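Long-range contacts in inosine-uridine nucleoside N-ribohydrolase (Xanthomonas oryzae pv. oryzae, PDB 4KL0), which binds calcium and probably hydrolyses N-glycosyl bonds as a member of the inosine-uridine nucleoside hydrolase family, its own role being unestablished: residues A[113-117]-A[255-259]; A[178-183]-A[194-200]; A[265-269]-A[301-307]. All coordinates share one frame; numbering follows the deposited sequence.

How the contacts relate
Contacts 1 and 3 sit on the same long helix, 248-269, and touch each other where K258 O meets F304 CE2 at 3.5 Å; their centres are about 17 Å apart. Contact 1 is a surface contact, gripped by a carboxylate, an amide and a bridging water. Contact 3, centred about 28 Å from the middle of the chain, buries W265, F304 and I307, while A301, L302 and Q269 lie nearer solvent; it is partly buried. Contact 2 lies at the C-terminal end of strand 172-178 in the mostly parallel sheet, beside the calcium site, and is partly buried; its chemistry is mainly amide-to-carbonyl hydrogen bonding. Along the chain, contact 2 nests inside the loop closed by contact 1.

Contact 1 (A[113-117]-A[255-259]); sequences FLAEG and DVQKN
E116 reaches across to helix 248-269 and meets three of its residues in turn. Its CB lies 3.3 Å from CG1 of V256, and its CG touches both that methyl and the D255 side chain, with E116 CG to D255 CB at 3.9 Å. The chain then bends (chi2 79°), and the carboxylate arrives with its two oxygens doing different work. OE2 accepts a hydrogen bond from ND2 of N259, 2.6 Å away, with an N-H...O angle of 148°. The donor comes to the anti side of OE2 and stands 26° out of the carboxylate plane. OE1 takes a long bond from a water, 3.3 Å from water to E116 OE1; the same water donates to V256 O at 3.0 Å, tying the carboxylate to the helix backbone as well. This joins the loop that follows helix 104-110 to one side of helix 248-269 in the nucleoside hydrolase fold, at the protein surface. L114 adds an apolar touch beside the polar one: its CD1 approaches CB of V256 at 4.2 Å. The backbone of the loop is held in a turn by G117 N bonding to L114 O, 3.1 Å apart, and L114 O also accepts from ND2 of N37, in the loop after strand 28-34 that carries the calcium ligand D35.

Contact 2 (A[178-183]-A[194-200]); sequences MGGIDP and DTRAYNN
Two side-chain amides on adjacent residues, N199 and N200, each donate to a backbone carbonyl of 178-183, and G180 O is gripped twice. N200 ND2 reaches that oxygen at 3.0 Å, and the backbone N of D194 reaches it with an almost straight N-H...O angle of 173°. Both donors approach from the same face of the carbonyl plane, D194 N standing well above it. The amide of N200 also donates to D194 O at 2.9 Å from its ND2, so one NH2 group links the two segments and ties the start of the 194-197 turn to the helix that follows it; A197 N closes the turn itself on D194 O, from the opposite face of that carbonyl. N199 ND2 binds M178 O at 2.9 Å, with the oxygen close to the amide plane, while a water joins M178 O to N199 N. The M178 side chain crosses that of N199 at about a right angle, its SD 3.8 Å from N199 ND2.

M178 ends strand 172-178 of the central, mostly parallel sheet, and 198-202 is the helix that follows the intervening loop. The calcium site lies at this C-terminal end of the strand: the side chain of N199 comes within about 5 Å of the bound ion, and M178 packs on the calcium ligand D318.

G179 and G180 present bare backbone to A197, whose CB sits 3.9 Å from G180 N. At the far end D194 begins a type I turn running to A197. Its CG lies anti to the backbone N (chi1 -167°), and OD1 accepts R196 N in an Asx turn. R196 also grips this carboxylate side-on, NE to OD1 and NH2 to OD2; the NE bond is nearly straight at 175° and lies in the guanidinium plane.

Contact 3 (A[265-269]-A[301-307]); sequences WEGIQ and ALSFDAI
The last turn of helix 248-269 faces a loop leading into the short, weakly bonded helix 304-307, with closest CA pairs W265 to F304 at 6.9 Å and Q269 to A301 at 7.1 Å. W265 carries the contact. With chi1 at 172°, the W265 side chain swings opposite its backbone N and the indole crosses the gap, where NE1 donates to L302 O at 3.0 Å with an N-H...O angle of 150°. The oxygen lies close to the ring plane, whereas the indole nitrogen stands 36° above the plane of the carbonyl. I307 lies over one face: its CG1 is 3.7 Å from the centroid of the six-membered ring, a CH-pi contact, and its CD1 continues over CH2. Q269 CG lies against the opposite face, so the indole is sandwiched between two aliphatic groups. The Q269 amide comes close to the 301-307 backbone, its NE2 2.7 Å from L302 O. F304 meets the W265 side chain where it leaves the backbone, its CD1 3.8 Å from W265 CB. Helix 278-285 packs alongside: F281 meets W265 edge-to-face, and I307 touches both F281 and F282, while F304 reaches back along helix 248-269 to K258, L261 and K262.

Contact 1 (A[113-117]-A[255-259])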
loop_
_atom_site.group_PDB
_atom_site.type_symbol
_atom_site.label_atom_id
_atom_site.label_comp_id
_atom_site.label_asym_id
_atom_site.label_seq_id
_atom_site.Cartn_x
_atom_site.Cartn_y
_atom_site.Cartn_z
ATOM N N PHE A 113 3.340 15.407 5.412
ATOM C CA PHE A 113 4.265 14.509 6.123
ATOM C C PHE A 113 3.935 14.615 7.604
ATOM O O PHE A 113 4.179 15.638 8.249
ATOM C CB PHE A 113 5.748 14.870 5.841
ATOM C CG PHE A 113 6.749 13.915 6.447
ATOM C CD1 PHE A 113 7.215 12.814 5.740
ATOM C CD2 PHE A 113 7.238 14.086 7.761
ATOM C CE1 PHE A 113 8.134 11.929 6.269
ATOM C CE2 PHE A 113 8.165 13.213 8.314
ATOM C CZ PHE A 113 8.631 12.120 7.593
ATOM N N LEU A 114 3.321 13.560 8.106
ATOM C CA LEU A 114 2.608 13.616 9.407
ATOM C C LEU A 114 3.626 13.683 10.547
ATOM O O LEU A 114 4.670 13.010 10.534
ATOM C CB LEU A 114 1.682 12.395 9.540
ATOM C CG LEU A 114 0.551 12.324 8.508
ATOM C CD1 LEU A 114 -0.250 10.997 8.610
ATOM C CD2 LEU A 114 -0.326 13.526 8.644
ATOM N N ALA A 115 3.340 14.502 11.555
ATOM C CA ALA A 115 4.345 14.704 12.626
ATOM C C ALA A 115 4.782 13.416 13.358
ATOM O O ALA A 115 5.948 13.279 13.811
ATOM C CB ALA A 115 3.800 15.714 13.618
ATOM N N GLU A 116 3.884 12.443 13.435
ATOM C CA GLU A 116 4.158 11.198 14.150
ATOM C C GLU A 116 5.320 10.396 13.520
ATOM O O GLU A 116 6.020 9.604 14.175
ATOM C CB GLU A 116 2.876 10.351 14.180
ATOM C CG GLU A 116 1.718 10.886 15.000
ATOM C CD GLU A 116 0.893 11.983 14.363
ATOM O OE1 GLU A 116 1.077 12.313 13.165
ATOM O OE2 GLU A 116 0.039 12.557 15.077
ATOM N N GLY A 117 5.546 10.597 12.223
ATOM C CA GLY A 117 6.644 9.908 11.602
ATOM C C GLY A 117 7.997 10.537 11.776
ATOM O O GLY A 117 8.987 9.896 11.492
ATOM N N ASP A 255 -1.440 6.304 16.468
ATOM C CA ASP A 255 -1.404 7.758 16.651
ATOM C C ASP A 255 -1.673 8.481 15.322
ATOM O O ASP A 255 -2.460 9.443 15.291
ATOM C CB ASP A 255 -0.087 8.233 17.244
ATOM C CG ASP A 255 0.092 7.797 18.701
ATOM O OD1 ASP A 255 -0.889 7.292 19.305
ATOM O OD2 ASP A 255 1.228 7.976 19.196
ATOM N N VAL A 256 -1.092 8.004 14.225
ATOM C CA VAL A 256 -1.388 8.699 12.954
ATOM C C VAL A 256 -2.862 8.558 12.538
ATOM O O VAL A 256 -3.499 9.518 12.040
ATOM C CB VAL A 256 -0.426 8.258 11.794
ATOM C CG1 VAL A 256 0.927 8.606 12.146
ATOM C CG2 VAL A 256 -0.565 6.843 11.503
ATOM N N GLN A 257 -3.430 7.372 12.711
ATOM C CA GLN A 257 -4.820 7.223 12.319
ATOM C C GLN A 257 -5.720 8.046 13.239
ATOM O O GLN A 257 -6.632 8.755 12.801
ATOM C CB GLN A 257 -5.240 5.767 12.288
ATOM C CG GLN A 257 -6.728 5.620 12.037
ATOM C CD GLN A 257 -7.150 5.995 10.645
ATOM O OE1 GLN A 257 -7.118 5.160 9.723
ATOM N NE2 GLN A 257 -7.515 7.259 10.464
ATOM N N LYS A 258 -5.446 7.973 14.535
ATOM C CA LYS A 258 -6.341 8.685 15.444
ATOM C C LYS A 258 -6.205 10.200 15.215
ATOM O O LYS A 258 -7.227 10.877 15.159
ATOM C CB LYS A 258 -6.082 8.223 16.895
ATOM C CG LYS A 258 -6.988 8.833 17.922
ATOM C CD LYS A 258 -6.623 8.249 19.267
ATOM C CE LYS A 258 -7.366 9.003 20.334
ATOM N NZ LYS A 258 -6.784 8.633 21.667
ATOM N N ASN A 259 -4.995 10.726 15.055
ATOM C CA ASN A 259 -4.851 12.175 14.884
ATOM C C ASN A 259 -5.397 12.658 13.527
ATOM O O ASN A 259 -6.062 13.717 13.459
ATOM C CB ASN A 259 -3.433 12.650 15.224
ATOM C CG ASN A 259 -3.027 12.307 16.679
ATOM O OD1 ASN A 259 -3.849 12.418 17.622
ATOM N ND2 ASN A 259 -1.754 11.894 16.868
HETATM O O HOH W 1 -1.999 12.121 12.001
#

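Contact 2 (A[178-183]-A[194-200])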
loop_
_atom_site.group_PDB
_atom_site.type_symbol
_atom_site.label_atom_id
_atom_site.label_comp_id
_atom_site.label_asym_id
_atom_site.label_seq_id
_atom_site.Cartn_x
_atom_site.Cartn_y
_atom_site.Cartn_z
ATOM N N MET A 178 -2.810 -0.314 -6.473
ATOM C CA MET A 178 -3.937 0.280 -5.784
ATOM C C MET A 178 -4.299 1.495 -6.625
ATOM O O MET A 178 -3.614 2.530 -6.601
ATOM C CB MET A 178 -3.472 0.704 -4.358
ATOM C CG MET A 178 -4.597 1.034 -3.362
ATOM S SD MET A 178 -5.561 2.595 -3.691
ATOM C CE MET A 178 -7.173 1.803 -4.002
ATOM N N GLY A 179 -5.332 1.355 -7.439
ATOM C CA GLY A 179 -5.459 2.303 -8.535
ATOM C C GLY A 179 -6.902 2.337 -9.008
ATOM O O GLY A 179 -7.800 2.231 -8.208
ATOM N N GLY A 180 -7.075 2.504 -10.315
ATOM C CA GLY A 180 -8.438 2.454 -10.832
ATOM C C GLY A 180 -8.352 2.512 -12.344
ATOM O O GLY A 180 -7.407 3.047 -12.930
ATOM N N ILE A 181 -9.363 1.912 -12.970
ATOM C CA ILE A 181 -9.419 1.694 -14.387
ATOM C C ILE A 181 -10.377 2.745 -14.952
ATOM O O ILE A 181 -11.509 2.867 -14.449
ATOM C CB ILE A 181 -9.961 0.246 -14.623
ATOM C CG1 ILE A 181 -8.903 -0.810 -14.159
ATOM C CG2 ILE A 181 -10.328 0.011 -16.089
ATOM C CD1 ILE A 181 -9.405 -2.250 -14.292
ATOM N N ASP A 182 -9.916 3.473 -15.960
ATOM C CA ASP A 182 -10.786 4.442 -16.646
ATOM C C ASP A 182 -11.867 3.644 -17.390
ATOM O O ASP A 182 -11.571 2.578 -17.943
ATOM C CB ASP A 182 -10.005 5.205 -17.663
ATOM C CG ASP A 182 -10.722 6.484 -18.106
ATOM O OD1 ASP A 182 -11.963 6.582 -17.952
ATOM O OD2 ASP A 182 -10.033 7.385 -18.598
ATOM N N PRO A 183 -13.104 4.165 -17.392
ATOM C CA PRO A 183 -14.186 3.774 -18.319
ATOM C C PRO A 183 -13.755 3.351 -19.726
ATOM O O PRO A 183 -14.040 2.195 -20.124
ATOM C CB PRO A 183 -15.020 5.060 -18.381
ATOM C CG PRO A 183 -14.734 5.780 -16.995
ATOM C CD PRO A 183 -13.642 5.000 -16.302
ATOM N N ASP A 194 -7.747 5.549 -14.496
ATOM C CA ASP A 194 -8.739 6.575 -14.092
ATOM C C ASP A 194 -7.983 7.781 -13.543
ATOM O O ASP A 194 -7.266 7.676 -12.523
ATOM C CB ASP A 194 -9.667 6.001 -13.018
ATOM C CG ASP A 194 -10.927 6.864 -12.745
ATOM O OD1 ASP A 194 -10.898 8.128 -12.805
ATOM O OD2 ASP A 194 -11.986 6.249 -12.442
ATOM N N THR A 195 -8.221 8.949 -14.155
ATOM C CA THR A 195 -7.568 10.165 -13.650
ATOM C C THR A 195 -7.975 10.581 -12.259
ATOM O O THR A 195 -7.285 11.434 -11.667
ATOM C CB THR A 195 -7.836 11.371 -14.577
ATOM O OG1 THR A 195 -9.250 11.638 -14.570
ATOM C CG2 THR A 195 -7.388 11.005 -15.963
ATOM N N ARG A 196 -9.078 10.044 -11.742
ATOM C CA ARG A 196 -9.609 10.410 -10.431
ATOM C C ARG A 196 -8.998 9.616 -9.295
ATOM O O ARG A 196 -9.127 9.990 -8.144
ATOM C CB ARG A 196 -11.152 10.279 -10.397
ATOM C CG ARG A 196 -11.797 11.181 -11.446
ATOM C CD ARG A 196 -13.272 10.765 -11.655
ATOM N NE ARG A 196 -13.332 9.439 -12.266
ATOM C CZ ARG A 196 -14.488 8.793 -12.508
ATOM N NH1 ARG A 196 -15.671 9.357 -12.207
ATOM N NH2 ARG A 196 -14.454 7.570 -13.016
ATOM N N ALA A 197 -8.364 8.483 -9.603
ATOM C CA ALA A 197 -7.907 7.618 -8.518
ATOM C C ALA A 197 -6.597 8.201 -7.995
ATOM O O ALA A 197 -5.733 8.530 -8.794
ATOM C CB ALA A 197 -7.646 6.163 -9.026
ATOM N N TYR A 198 -6.458 8.262 -6.673
ATOM C CA TYR A 198 -5.373 9.032 -6.039
ATOM C C TYR A 198 -3.986 8.665 -6.581
ATOM O O TYR A 198 -3.189 9.549 -6.982
ATOM C CB TYR A 198 -5.416 8.823 -4.497
ATOM C CG TYR A 198 -4.363 9.656 -3.760
ATOM C CD1 TYR A 198 -4.689 10.890 -3.196
ATOM C CD2 TYR A 198 -3.066 9.195 -3.630
ATOM C CE1 TYR A 198 -3.725 11.670 -2.527
ATOM C CE2 TYR A 198 -2.087 9.944 -2.997
ATOM C CZ TYR A 198 -2.427 11.191 -2.442
ATOM O OH TYR A 198 -1.433 11.933 -1.807
ATOM N N ASN A 199 -3.680 7.375 -6.587
ATOM C CA ASN A 199 -2.332 6.972 -7.011
ATOM C C ASN A 199 -2.085 7.245 -8.492
ATOM O O ASN A 199 -0.984 7.503 -8.926
ATOM C CB ASN A 199 -2.001 5.540 -6.689
ATOM C CG ASN A 199 -1.845 5.346 -5.176
ATOM O OD1 ASN A 199 -1.450 6.324 -4.471
ATOM N ND2 ASN A 199 -2.201 4.165 -4.660
ATOM N N ASN A 200 -3.124 7.120 -9.297
ATOM C CA ASN A 200 -2.870 7.440 -10.703
ATOM C C ASN A 200 -2.622 8.939 -10.885
ATOM O O ASN A 200 -1.743 9.324 -11.665
ATOM C CB ASN A 200 -4.083 7.092 -11.565
ATOM C CG ASN A 200 -4.404 5.610 -11.625
ATOM O OD1 ASN A 200 -3.552 4.733 -11.511
ATOM N ND2 ASN A 200 -5.683 5.330 -11.886
HETATM O O HOH W 2 -5.377 5.088 -6.206
#

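Contact 3 (A[265-269]-A[301-307])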
loop_
_atom_site.group_PDB
_atom_site.type_symbol
_atom_site.label_atom_id
_atom_site.label_comp_id
_atom_site.label_asym_id
_atom_site.label_seq_id
_atom_site.Cartn_x
_atom_site.Cartn_y
_atom_site.Cartn_z
ATOM N N TRP A 265 -12.443 15.422 11.853
ATOM C CA TRP A 265 -13.609 15.718 12.688
ATOM C C TRP A 265 -13.692 17.189 13.119
ATOM O O TRP A 265 -14.742 17.828 12.952
ATOM C CB TRP A 265 -13.524 14.838 13.944
ATOM C CG TRP A 265 -14.571 15.244 14.911
ATOM C CD1 TRP A 265 -14.387 15.941 16.059
ATOM C CD2 TRP A 265 -15.969 15.062 14.760
ATOM N NE1 TRP A 265 -15.593 16.197 16.651
ATOM C CE2 TRP A 265 -16.588 15.650 15.897
ATOM C CE3 TRP A 265 -16.769 14.434 13.811
ATOM C CZ2 TRP A 265 -17.953 15.639 16.086
ATOM C CZ3 TRP A 265 -18.145 14.420 13.990
ATOM C CH2 TRP A 265 -18.734 15.034 15.135
ATOM N N GLU A 266 -12.581 17.739 13.611
ATOM C CA GLU A 266 -12.550 19.122 14.140
ATOM C C GLU A 266 -12.799 20.097 13.000
ATOM O O GLU A 266 -13.500 21.115 13.167
ATOM C CB GLU A 266 -11.220 19.406 14.841
ATOM C CG GLU A 266 -11.117 18.574 16.143
ATOM C CD GLU A 266 -9.836 18.756 16.948
ATOM O OE1 GLU A 266 -8.825 19.333 16.448
ATOM O OE2 GLU A 266 -9.863 18.303 18.122
ATOM N N GLY A 267 -12.288 19.740 11.825
ATOM C CA GLY A 267 -12.329 20.635 10.661
ATOM C C GLY A 267 -13.760 20.743 10.182
ATOM O O GLY A 267 -14.239 21.840 9.854
ATOM N N ILE A 268 -14.449 19.606 10.160
ATOM C CA ILE A 268 -15.841 19.497 9.735
ATOM C C ILE A 268 -16.721 20.208 10.759
ATOM O O ILE A 268 -17.603 20.985 10.389
ATOM C CB ILE A 268 -16.287 18.050 9.597
ATOM C CG1 ILE A 268 -15.665 17.420 8.342
ATOM C CG2 ILE A 268 -17.833 17.954 9.518
ATOM C CD1 ILE A 268 -15.859 15.899 8.283
ATOM N N GLN A 269 -16.464 19.941 12.042
ATOM C CA GLN A 269 -17.165 20.659 13.134
ATOM C C GLN A 269 -17.162 22.183 12.939
ATOM O O GLN A 269 -18.186 22.852 13.152
ATOM C CB GLN A 269 -16.526 20.320 14.473
ATOM C CG GLN A 269 -17.292 19.367 15.319
ATOM C CD GLN A 269 -16.847 19.432 16.772
ATOM O OE1 GLN A 269 -15.721 19.893 17.101
ATOM N NE2 GLN A 269 -17.728 19.003 17.652
ATOM N N ALA A 301 -21.489 18.718 18.102
ATOM C CA ALA A 301 -20.761 19.464 19.133
ATOM C C ALA A 301 -19.810 18.627 20.023
ATOM O O ALA A 301 -19.177 19.185 20.930
ATOM C CB ALA A 301 -21.758 20.272 20.005
ATOM N N LEU A 302 -19.664 17.322 19.741
ATOM C CA LEU A 302 -18.802 16.419 20.532
ATOM C C LEU A 302 -17.313 16.643 20.372
ATOM O O LEU A 302 -16.846 17.055 19.291
ATOM C CB LEU A 302 -19.075 14.982 20.148
ATOM C CG LEU A 302 -19.814 14.054 21.108
ATOM C CD1 LEU A 302 -19.931 14.680 22.519
ATOM C CD2 LEU A 302 -21.171 13.576 20.524
ATOM N N SER A 303 -16.541 16.338 21.405
ATOM C CA SER A 303 -15.098 16.390 21.245
ATOM C C SER A 303 -14.654 15.074 20.581
ATOM O O SER A 303 -15.442 14.116 20.470
ATOM C CB SER A 303 -14.366 16.643 22.567
ATOM O OG SER A 303 -14.466 15.494 23.384
ATOM N N PHE A 304 -13.428 15.044 20.075
ATOM C CA PHE A 304 -13.041 13.845 19.338
ATOM C C PHE A 304 -12.967 12.604 20.244
ATOM O O PHE A 304 -13.181 11.479 19.778
ATOM C CB PHE A 304 -11.759 14.044 18.546
ATOM C CG PHE A 304 -11.386 12.856 17.749
ATOM C CD1 PHE A 304 -12.149 12.484 16.638
ATOM C CD2 PHE A 304 -10.300 12.081 18.122
ATOM C CE1 PHE A 304 -11.796 11.348 15.907
ATOM C CE2 PHE A 304 -9.941 10.975 17.376
ATOM C CZ PHE A 304 -10.705 10.613 16.287
ATOM N N ASP A 305 -12.708 12.813 21.537
ATOM C CA ASP A 305 -12.670 11.690 22.483
ATOM C C ASP A 305 -13.995 10.955 22.601
ATOM O O ASP A 305 -14.006 9.762 22.872
ATOM C CB ASP A 305 -12.170 12.151 23.849
ATOM C CG ASP A 305 -10.738 12.651 23.790
ATOM O OD1 ASP A 305 -9.838 11.857 23.368
ATOM O OD2 ASP A 305 -10.514 13.843 24.141
ATOM N N ALA A 306 -15.109 11.643 22.345
ATOM C CA ALA A 306 -16.395 10.977 22.327
ATOM C C ALA A 306 -16.789 10.416 20.978
ATOM O O ALA A 306 -17.760 9.669 20.869
ATOM C CB ALA A 306 -17.515 11.891 22.911
ATOM N N ILE A 307 -16.039 10.783 19.927
ATOM C CA ILE A 307 -16.279 10.263 18.572
ATOM C C ILE A 307 -15.445 8.980 18.236
ATOM O O ILE A 307 -15.984 8.009 17.663
ATOM C CB ILE A 307 -15.970 11.353 17.520
ATOM C CG1 ILE A 307 -17.019 12.471 17.631
ATOM C CG2 ILE A 307 -15.977 10.732 16.125
ATOM C CD1 ILE A 307 -18.405 12.007 17.201
#